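Local coordinates for protein 4-hydroxybutyrate coenzyme A transferase (Shewanella oneidensis, PDB 2OAS) that probably transfers coenzyme A between acyl-CoA thioesters and carboxylic acids such as acetate or 4-hydroxybutyrate, and binds coenzyme A, at residues A[413-416]-A[417-421]; A[400-403]-A[404-407]; A[14-17]-A[18-22]. All coordinates share one frame; numbering follows the deposited sequence.

Interaction 1: A[413-416]-A[417-421]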
ATOM      1  N   ARG A 413      17.628  21.332  11.177  1.00 42.84           N
ATOM      2  CA  ARG A 413      18.513  20.195  11.386  1.00 43.77           C
ATOM      3  C   ARG A 413      18.702  19.881  12.863  1.00 44.95           C
ATOM      4  O   ARG A 413      18.536  18.734  13.285  1.00 44.89           O
ATOM      5  CB  ARG A 413      19.882  20.456  10.749  1.00 43.67           C
ATOM      6  CG  ARG A 413      20.126  19.740   9.423  1.00 43.13           C
ATOM      7  CD  ARG A 413      19.188  20.219   8.364  1.00 41.76           C
ATOM      8  NE  ARG A 413      19.855  20.874   7.239  1.00 45.05           N
ATOM      9  CZ  ARG A 413      20.518  20.242   6.273  1.00 44.21           C
ATOM     10  NH1 ARG A 413      20.620  18.924   6.294  1.00 45.89           N
ATOM     11  NH2 ARG A 413      21.048  20.927   5.267  1.00 42.50           N
ATOM     12  N   GLU A 414      19.062  20.905  13.635  1.00 46.81           N
ATOM     13  CA  GLU A 414      19.287  20.788  15.074  1.00 47.23           C
ATOM     14  C   GLU A 414      18.084  20.155  15.789  1.00 47.16           C
ATOM     15  O   GLU A 414      18.234  19.166  16.514  1.00 47.68           O
ATOM     16  CB  GLU A 414      19.601  22.172  15.660  1.00 49.56           C
ATOM     17  CG  GLU A 414      19.186  22.375  17.124  1.00 52.40           C
ATOM     18  CD  GLU A 414      18.620  23.791  17.393  1.00 54.43           C
ATOM     19  OE1 GLU A 414      19.424  24.748  17.528  1.00 54.11           O
ATOM     20  OE2 GLU A 414      17.354  23.924  17.453  1.00 54.31           O
ATOM     21  N   GLN A 415      16.892  20.717  15.592  1.00 46.43           N
ATOM     22  CA  GLN A 415      15.687  20.165  16.210  1.00 45.68           C
ATOM     23  C   GLN A 415      15.469  18.715  15.779  1.00 44.50           C
ATOM     24  O   GLN A 415      15.289  17.830  16.617  1.00 43.42           O
ATOM     25  CB  GLN A 415      14.443  20.965  15.826  1.00 46.98           C
ATOM     26  CG  GLN A 415      14.037  22.048  16.804  1.00 52.86           C
ATOM     27  CD  GLN A 415      13.739  21.511  18.197  1.00 55.06           C
ATOM     28  OE1 GLN A 415      13.040  20.510  18.358  1.00 56.27           O
ATOM     29  NE2 GLN A 415      14.268  22.188  19.213  1.00 55.61           N
ATOM     30  N   LEU A 416      15.471  18.484  14.467  1.00 42.92           N
ATOM     31  CA  LEU A 416      15.255  17.147  13.929  1.00 40.61           C
ATOM     32  C   LEU A 416      16.248  16.168  14.529  1.00 40.60           C
ATOM     33  O   LEU A 416      15.873  15.095  14.994  1.00 39.43           O
ATOM     34  CB  LEU A 416      15.375  17.145  12.398  1.00 39.21           C
ATOM     35  CG  LEU A 416      14.256  17.855  11.625  1.00 38.33           C
ATOM     36  CD1 LEU A 416      14.600  17.907  10.153  1.00 38.64           C
ATOM     37  CD2 LEU A 416      12.930  17.153  11.848  1.00 36.88           C
ATOM     38  N   SER A 417      17.521  16.536  14.521  1.00 40.65           N
ATOM     39  CA  SER A 417      18.518  15.668  15.093  1.00 41.11           C
ATOM     40  C   SER A 417      18.221  15.353  16.570  1.00 42.74           C
ATOM     41  O   SER A 417      18.397  14.212  17.006  1.00 42.11           O
ATOM     42  CB  SER A 417      19.897  16.290  14.956  1.00 40.61           C
ATOM     43  OG  SER A 417      20.850  15.502  15.635  1.00 40.95           O
ATOM     44  N   ARG A 418      17.774  16.348  17.336  1.00 43.82           N
ATOM     45  CA  ARG A 418      17.441  16.147  18.745  1.00 46.15           C
ATOM     46  C   ARG A 418      16.337  15.103  18.929  1.00 46.46           C
ATOM     47  O   ARG A 418      16.528  14.092  19.619  1.00 46.59           O
ATOM     48  CB  ARG A 418      16.987  17.467  19.395  1.00 48.70           C
ATOM     49  CG  ARG A 418      18.105  18.240  20.085  1.00 52.21           C
ATOM     50  CD  ARG A 418      17.721  19.706  20.352  1.00 55.67           C
ATOM     51  NE  ARG A 418      18.789  20.398  21.074  1.00 58.83           N
ATOM     52  CZ  ARG A 418      20.074  20.438  20.698  1.00 60.62           C
ATOM     53  NH1 ARG A 418      20.491  19.823  19.588  1.00 60.29           N
ATOM     54  NH2 ARG A 418      20.957  21.107  21.441  1.00 60.35           N
ATOM     55  N   ASP A 419      15.187  15.350  18.306  1.00 45.16           N
ATOM     56  CA  ASP A 419      14.057  14.445  18.408  1.00 44.21           C
ATOM     57  C   ASP A 419      14.379  13.056  17.831  1.00 42.87           C
ATOM     58  O   ASP A 419      13.635  12.093  18.037  1.00 42.20           O
ATOM     59  CB  ASP A 419      12.829  15.044  17.702  1.00 45.54           C
ATOM     60  CG  ASP A 419      12.398  16.382  18.296  1.00 46.55           C
ATOM     61  OD1 ASP A 419      12.443  16.526  19.538  1.00 47.59           O
ATOM     62  OD2 ASP A 419      11.999  17.281  17.521  1.00 45.55           O
ATOM     63  N   ALA A 420      15.491  12.948  17.113  1.00 42.20           N
ATOM     64  CA  ALA A 420      15.889  11.667  16.531  1.00 41.17           C
ATOM     65  C   ALA A 420      16.233  10.703  17.652  1.00 41.04           C
ATOM     66  O   ALA A 420      16.078   9.488  17.530  1.00 40.83           O
ATOM     67  CB  ALA A 420      17.097  11.850  15.630  1.00 40.62           C
ATOM     68  N   PHE A 421      16.719  11.261  18.750  1.00 40.86           N
ATOM     69  CA  PHE A 421      17.085  10.462  19.897  1.00 40.15           C
ATOM     70  C   PHE A 421      16.056  10.583  21.011  1.00 39.89           C
ATOM     71  O   PHE A 421      15.754   9.612  21.687  1.00 40.54           O
ATOM     72  CB  PHE A 421      18.446  10.897  20.423  1.00 40.30           C
ATOM     73  CG  PHE A 421      18.780  10.325  21.762  1.00 41.84           C
ATOM     74  CD1 PHE A 421      19.156   8.998  21.892  1.00 41.92           C
ATOM     75  CD2 PHE A 421      18.681  11.108  22.906  1.00 42.90           C
ATOM     76  CE1 PHE A 421      19.424   8.455  23.141  1.00 42.50           C
ATOM     77  CE2 PHE A 421      18.946  10.575  24.155  1.00 42.74           C
ATOM     78  CZ  PHE A 421      19.319   9.247  24.273  1.00 42.80           C
TER

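Interaction 2: A[400-403]-A[404-407]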
ATOM      1  N   ARG A 400      17.615   6.148   7.946  1.00 29.19           N
ATOM      2  CA  ARG A 400      16.586   6.943   7.306  1.00 29.45           C
ATOM      3  C   ARG A 400      16.546   8.350   7.914  1.00 30.83           C
ATOM      4  O   ARG A 400      16.574   9.358   7.203  1.00 29.69           O
ATOM      5  CB  ARG A 400      15.214   6.259   7.473  1.00 30.80           C
ATOM      6  CG  ARG A 400      15.092   4.895   6.760  1.00 36.72           C
ATOM      7  CD  ARG A 400      13.955   4.017   7.321  1.00 36.97           C
ATOM      8  NE  ARG A 400      12.674   4.186   6.639  1.00 39.20           N
ATOM      9  CZ  ARG A 400      12.294   3.521   5.549  1.00 39.69           C
ATOM     10  NH1 ARG A 400      13.090   2.619   4.991  1.00 38.43           N
ATOM     11  NH2 ARG A 400      11.105   3.759   5.013  1.00 39.90           N
ATOM     12  N   ALA A 401      16.483   8.414   9.239  1.00 31.42           N
ATOM     13  CA  ALA A 401      16.437   9.690   9.921  1.00 31.43           C
ATOM     14  C   ALA A 401      17.672  10.506   9.584  1.00 31.42           C
ATOM     15  O   ALA A 401      17.581  11.709   9.319  1.00 31.13           O
ATOM     16  CB  ALA A 401      16.346   9.472  11.417  1.00 30.73           C
ATOM     17  N   GLN A 402      18.832   9.862   9.583  1.00 31.39           N
ATOM     18  CA  GLN A 402      20.056  10.578   9.266  1.00 32.13           C
ATOM     19  C   GLN A 402      19.970  11.193   7.869  1.00 32.25           C
ATOM     20  O   GLN A 402      20.189  12.395   7.704  1.00 29.99           O
ATOM     21  CB  GLN A 402      21.260   9.638   9.366  1.00 32.45           C
ATOM     22  CG  GLN A 402      22.577  10.297   9.037  1.00 36.05           C
ATOM     23  CD  GLN A 402      22.883  11.479   9.951  1.00 40.56           C
ATOM     24  OE1 GLN A 402      23.211  11.313  11.131  1.00 42.67           O
ATOM     25  NE2 GLN A 402      22.768  12.688   9.405  1.00 42.87           N
ATOM     26  N   ALA A 403      19.632  10.376   6.866  1.00 32.81           N
ATOM     27  CA  ALA A 403      19.539  10.860   5.485  1.00 33.20           C
ATOM     28  C   ALA A 403      18.498  11.957   5.305  1.00 33.21           C
ATOM     29  O   ALA A 403      18.707  12.908   4.552  1.00 33.76           O
ATOM     30  CB  ALA A 403      19.230   9.705   4.536  1.00 33.72           C
ATOM     31  N   LEU A 404      17.371  11.821   5.994  1.00 33.83           N
ATOM     32  CA  LEU A 404      16.327  12.811   5.894  1.00 35.66           C
ATOM     33  C   LEU A 404      16.745  14.167   6.455  1.00 37.91           C
ATOM     34  O   LEU A 404      16.514  15.197   5.820  1.00 38.59           O
ATOM     35  CB  LEU A 404      15.066  12.323   6.595  1.00 34.71           C
ATOM     36  CG  LEU A 404      14.245  11.313   5.803  1.00 35.90           C
ATOM     37  CD1 LEU A 404      13.013  10.919   6.582  1.00 35.07           C
ATOM     38  CD2 LEU A 404      13.858  11.928   4.469  1.00 36.23           C
ATOM     39  N   ILE A 405      17.360  14.185   7.631  1.00 38.97           N
ATOM     40  CA  ILE A 405      17.769  15.456   8.194  1.00 39.52           C
ATOM     41  C   ILE A 405      18.843  16.121   7.323  1.00 39.85           C
ATOM     42  O   ILE A 405      19.075  17.323   7.438  1.00 40.65           O
ATOM     43  CB  ILE A 405      18.307  15.317   9.633  1.00 40.16           C
ATOM     44  CG1 ILE A 405      19.613  14.557   9.631  1.00 42.29           C
ATOM     45  CG2 ILE A 405      17.319  14.554  10.495  1.00 39.62           C
ATOM     46  CD1 ILE A 405      20.192  14.433  11.006  1.00 46.56           C
ATOM     47  N   ASN A 406      19.487  15.360   6.443  1.00 38.61           N
ATOM     48  CA  ASN A 406      20.506  15.940   5.576  1.00 37.55           C
ATOM     49  C   ASN A 406      19.919  16.708   4.396  1.00 36.16           C
ATOM     50  O   ASN A 406      20.630  17.484   3.759  1.00 36.55           O
ATOM     51  CB  ASN A 406      21.468  14.877   5.047  1.00 39.65           C
ATOM     52  CG  ASN A 406      22.429  14.381   6.114  1.00 43.07           C
ATOM     53  OD1 ASN A 406      22.931  15.162   6.932  1.00 43.99           O
ATOM     54  ND2 ASN A 406      22.704  13.074   6.104  1.00 43.04           N
ATOM     55  N   ILE A 407      18.641  16.491   4.096  1.00 33.81           N
ATOM     56  CA  ILE A 407      18.005  17.218   2.998  1.00 32.31           C
ATOM     57  C   ILE A 407      16.951  18.172   3.558  1.00 30.99           C
ATOM     58  O   ILE A 407      16.252  18.866   2.822  1.00 29.79           O
ATOM     59  CB  ILE A 407      17.346  16.264   1.948  1.00 30.61           C
ATOM     60  CG1 ILE A 407      16.207  15.469   2.591  1.00 30.47           C
ATOM     61  CG2 ILE A 407      18.402  15.339   1.339  1.00 29.08           C
ATOM     62  CD1 ILE A 407      15.506  14.528   1.631  1.00 29.48           C
TER

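Interaction 3: A[14-17]-A[18-22]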
ATOM      1  N   SER A  14     -32.795  19.847 -14.802  1.00 40.17           N
ATOM      2  CA  SER A  14     -34.125  19.632 -14.244  1.00 40.09           C
ATOM      3  C   SER A  14     -34.484  18.189 -13.928  1.00 38.27           C
ATOM      4  O   SER A  14     -35.175  17.924 -12.955  1.00 38.65           O
ATOM      5  CB  SER A  14     -35.175  20.215 -15.178  1.00 41.13           C
ATOM      6  OG  SER A  14     -35.165  21.621 -15.079  1.00 44.77           O
ATOM      7  N   LEU A  15     -34.025  17.259 -14.761  1.00 38.31           N
ATOM      8  CA  LEU A  15     -34.320  15.845 -14.543  1.00 36.52           C
ATOM      9  C   LEU A  15     -33.849  15.398 -13.164  1.00 35.45           C
ATOM     10  O   LEU A  15     -34.428  14.499 -12.571  1.00 34.67           O
ATOM     11  CB  LEU A  15     -33.671  14.986 -15.630  1.00 35.80           C
ATOM     12  CG  LEU A  15     -34.283  15.027 -17.036  1.00 36.83           C
ATOM     13  CD1 LEU A  15     -34.294  16.445 -17.572  1.00 37.34           C
ATOM     14  CD2 LEU A  15     -33.478  14.115 -17.968  1.00 36.51           C
ATOM     15  N   ILE A  16     -32.796  16.020 -12.647  1.00 36.15           N
ATOM     16  CA  ILE A  16     -32.302  15.639 -11.327  1.00 34.95           C
ATOM     17  C   ILE A  16     -33.415  15.872 -10.320  1.00 35.57           C
ATOM     18  O   ILE A  16     -34.036  16.940 -10.309  1.00 35.16           O
ATOM     19  CB  ILE A  16     -31.059  16.451 -10.919  1.00 33.38           C
ATOM     20  CG1 ILE A  16     -29.920  16.187 -11.918  1.00 33.85           C
ATOM     21  CG2 ILE A  16     -30.644  16.078  -9.498  1.00 31.16           C
ATOM     22  CD1 ILE A  16     -28.616  16.899 -11.614  1.00 33.12           C
ATOM     23  N   ARG A  17     -33.681  14.856  -9.502  1.00 37.94           N
ATOM     24  CA  ARG A  17     -34.725  14.913  -8.466  1.00 40.29           C
ATOM     25  C   ARG A  17     -34.095  14.860  -7.078  1.00 39.61           C
ATOM     26  O   ARG A  17     -32.921  14.532  -6.944  1.00 38.82           O
ATOM     27  CB  ARG A  17     -35.706  13.751  -8.649  1.00 43.38           C
ATOM     28  CG  ARG A  17     -36.623  13.911  -9.858  1.00 48.16           C
ATOM     29  CD  ARG A  17     -37.710  14.929  -9.562  1.00 53.74           C
ATOM     30  NE  ARG A  17     -38.024  15.820 -10.680  1.00 61.67           N
ATOM     31  CZ  ARG A  17     -38.989  16.740 -10.652  1.00 65.49           C
ATOM     32  NH1 ARG A  17     -39.213  17.534 -11.724  1.00 66.72           N
ATOM     33  NH2 ARG A  17     -39.724  16.858  -9.551  1.00 66.79           N
ATOM     34  N   SER A  18     -34.873  15.179  -6.046  1.00 39.15           N
ATOM     35  CA  SER A  18     -34.351  15.178  -4.676  1.00 38.96           C
ATOM     36  C   SER A  18     -33.874  13.834  -4.132  1.00 39.06           C
ATOM     37  O   SER A  18     -34.351  12.783  -4.531  1.00 39.51           O
ATOM     38  CB  SER A  18     -35.390  15.755  -3.718  1.00 39.22           C
ATOM     39  OG  SER A  18     -35.617  17.129  -3.975  1.00 41.23           O
ATOM     40  N   GLY A  19     -32.919  13.888  -3.209  1.00 39.25           N
ATOM     41  CA  GLY A  19     -32.394  12.676  -2.612  1.00 38.96           C
ATOM     42  C   GLY A  19     -31.454  11.858  -3.481  1.00 37.91           C
ATOM     43  O   GLY A  19     -30.919  10.837  -3.031  1.00 37.94           O
ATOM     44  N   GLU A  20     -31.232  12.303  -4.712  1.00 37.29           N
ATOM     45  CA  GLU A  20     -30.358  11.569  -5.619  1.00 37.55           C
ATOM     46  C   GLU A  20     -28.870  11.682  -5.294  1.00 36.97           C
ATOM     47  O   GLU A  20     -28.413  12.655  -4.689  1.00 36.04           O
ATOM     48  CB  GLU A  20     -30.587  12.015  -7.073  1.00 36.79           C
ATOM     49  CG  GLU A  20     -31.974  11.681  -7.620  1.00 37.86           C
ATOM     50  CD  GLU A  20     -32.118  11.990  -9.111  1.00 37.52           C
ATOM     51  OE1 GLU A  20     -33.238  11.823  -9.659  1.00 41.09           O
ATOM     52  OE2 GLU A  20     -31.121  12.395  -9.735  1.00 36.01           O
ATOM     53  N   THR A  21     -28.134  10.645  -5.675  1.00 36.64           N
ATOM     54  CA  THR A  21     -26.693  10.621  -5.492  1.00 36.20           C
ATOM     55  C   THR A  21     -26.157  10.883  -6.890  1.00 35.38           C
ATOM     56  O   THR A  21     -26.444  10.137  -7.828  1.00 36.47           O
ATOM     57  CB  THR A  21     -26.173   9.262  -5.026  1.00 36.11           C
ATOM     58  OG1 THR A  21     -26.763   8.937  -3.763  1.00 38.00           O
ATOM     59  CG2 THR A  21     -24.663   9.317  -4.876  1.00 35.43           C
ATOM     60  N   LEU A  22     -25.399  11.959  -7.014  1.00 32.12           N
ATOM     61  CA  LEU A  22     -24.843  12.374  -8.274  1.00 31.39           C
ATOM     62  C   LEU A  22     -23.327  12.203  -8.391  1.00 30.99           C
ATOM     63  O   LEU A  22     -22.578  12.223  -7.398  1.00 30.04           O
ATOM     64  CB  LEU A  22     -25.182  13.853  -8.502  1.00 29.80           C
ATOM     65  CG  LEU A  22     -26.652  14.292  -8.511  1.00 30.94           C
ATOM     66  CD1 LEU A  22     -26.729  15.801  -8.623  1.00 29.09           C
ATOM     67  CD2 LEU A  22     -27.391  13.637  -9.667  1.00 31.07           C
TER

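Interaction 1: A[413-416]-A[417-421]
Ser417 N donates to Arg413 O at 2.7 Å, the first of a run of i to i+4 backbone bonds that define this part of helix 410-422 as alpha-helical. Arg418 N follows onto Glu414 O at 3.0 Å, and Asp419 N onto Gln415 O, the latter almost straight with an N-H...O angle of 169°. The bond from Ala420 N to Leu416 O is weak, its angle falling to 121°, so the regular pattern slackens toward the C-terminal end.

Among the side chains, the charged pair Glu414 and Arg418 meets through carbon. Glu414 CG lies over one face of the Arg418 guanidinium, 3.8 Å from NH1. The first torsion of Glu414 (chi1 151°) swings CG away from the backbone N, but the chain bends at chi2, and the carboxylate does not close on the guanidinium.

A second polar pair sits one residue on. Gln415 OE1 is 3.5 Å from Asp419 OD2, two acceptors with no bond between them.

Leu416 packs on Leu312 and Ala408, while Arg413 NH1 is hydrogen-bonded to Ile405 O of the preceding helix. The chemistry implies that main-chain bonds hold this stretch of helix together, with the exposed Glu414 and Arg418, whose charged atoms are 5.3 Å apart at Glu414 OE2 and Arg418 NE, perhaps adding a modest attraction but forming no salt bridge.

Interaction 2: A[400-403]-A[404-407]
The later part of helix 397-405 and the residues that follow it bring 400-403 against 404-407. Leu404 N binds Arg400 O at 2.9 Å, and Ile405 N binds Ala401 O at 3.0 Å with an N-H...O angle of 169°. The next amide is shared: Asn406 N makes weak bonds to both Gln402 O, at 3.3 Å, and Ala403 O. Ile407 N then turns to Leu404 O, an i to i+3 bond of 3.0 Å.

Ile405 sets its branches against the preceding carbonyls. Its CG1 stands between the backbone N and the carbonyl carbon (chi1 68°), which brings CG1 to 3.0 Å from Gln402 O and CG2 to 3.1 Å from Ala401 O. The Gln402 side chain, bent at chi2, returns toward Ile405 and Asn406. Leu404 CG approaches Arg400 O, 3.3 Å away.

The Arg400 side chain leads away from 404-407, and its NE is hydrogen-bonded to Thr313 O; the same side chain also packs on Pro94 of the second subunit. Ala401 and Ile405 rest on Leu312, which lies in a loop. Leu404 and Ile407 lean on Ile383 of strand 382-385, and Ala403 and Ile407 on Ala390 of strand 388-391, seating this stretch against the antiparallel edge of the six-stranded sheet.

Interaction 3: A[14-17]-A[18-22]
Glu20 reaches back across a type II beta turn, Arg17 to Glu20, to the amide of the turn's first residue: Arg17 N donates a weak hydrogen bond to Glu20 OE1, 3.1 Å long with an N-H...O angle of 145°. The glutamate achieves this with CG beside its own backbone N (chi1 -65°) and an extended chain beyond, which carries the carboxylate past Arg17 O, with CG only 3.1 Å from that oxygen. OE1 also lies 3.3 Å from Arg17 CB. The Arg17 side chain bends at both chi2 and chi3 and leads its guanidinium away, leaving NE 6.3 Å from OE1.

Ile16 and Leu22 form the apolar part of the contact. Ile16 CD1 meets Leu22 CD1 at 3.7 Å, and Ile16 CG2 lies at the same distance from Glu20 OE2, the CG2 branch meeting the carboxylate and the CD1 end coming closest to the leucine. Gly19 occupies the third position of the turn at phi 75°, a positive value that suits glycine.

Glu20 OE1 has a stronger partner in Lys145, a salt bridge to strand 145-150. The carboxylate thus joins the turn's backbone to a neighbouring strand, and the lysine's charge would be expected to favour its ionised form.

Along the chain, interaction 3 comes first, then interaction 2, then interaction 1. Interactions 1 and 2 are neighbours, their centres 10 Å apart on the consecutive helices 397-405 and 410-422 of the C-terminal domain. They touch directly: Leu416 CB packs 3.8 Å from Ile405 CG2, and Arg413 NH1 makes a probable hydrogen bond to Asn406 O. Interaction 3 lies on the opposite side of the chain's centre, about 54 Å centre to centre from interaction 1 and 52 Å from interaction 2, leading into strand 21-24 of the eight-stranded parallel sheet. The first two therefore pack together within the C-terminal part, whereas the third lies in the N-terminal part and touches neither, its nearest atoms about 37 Å from interaction 2.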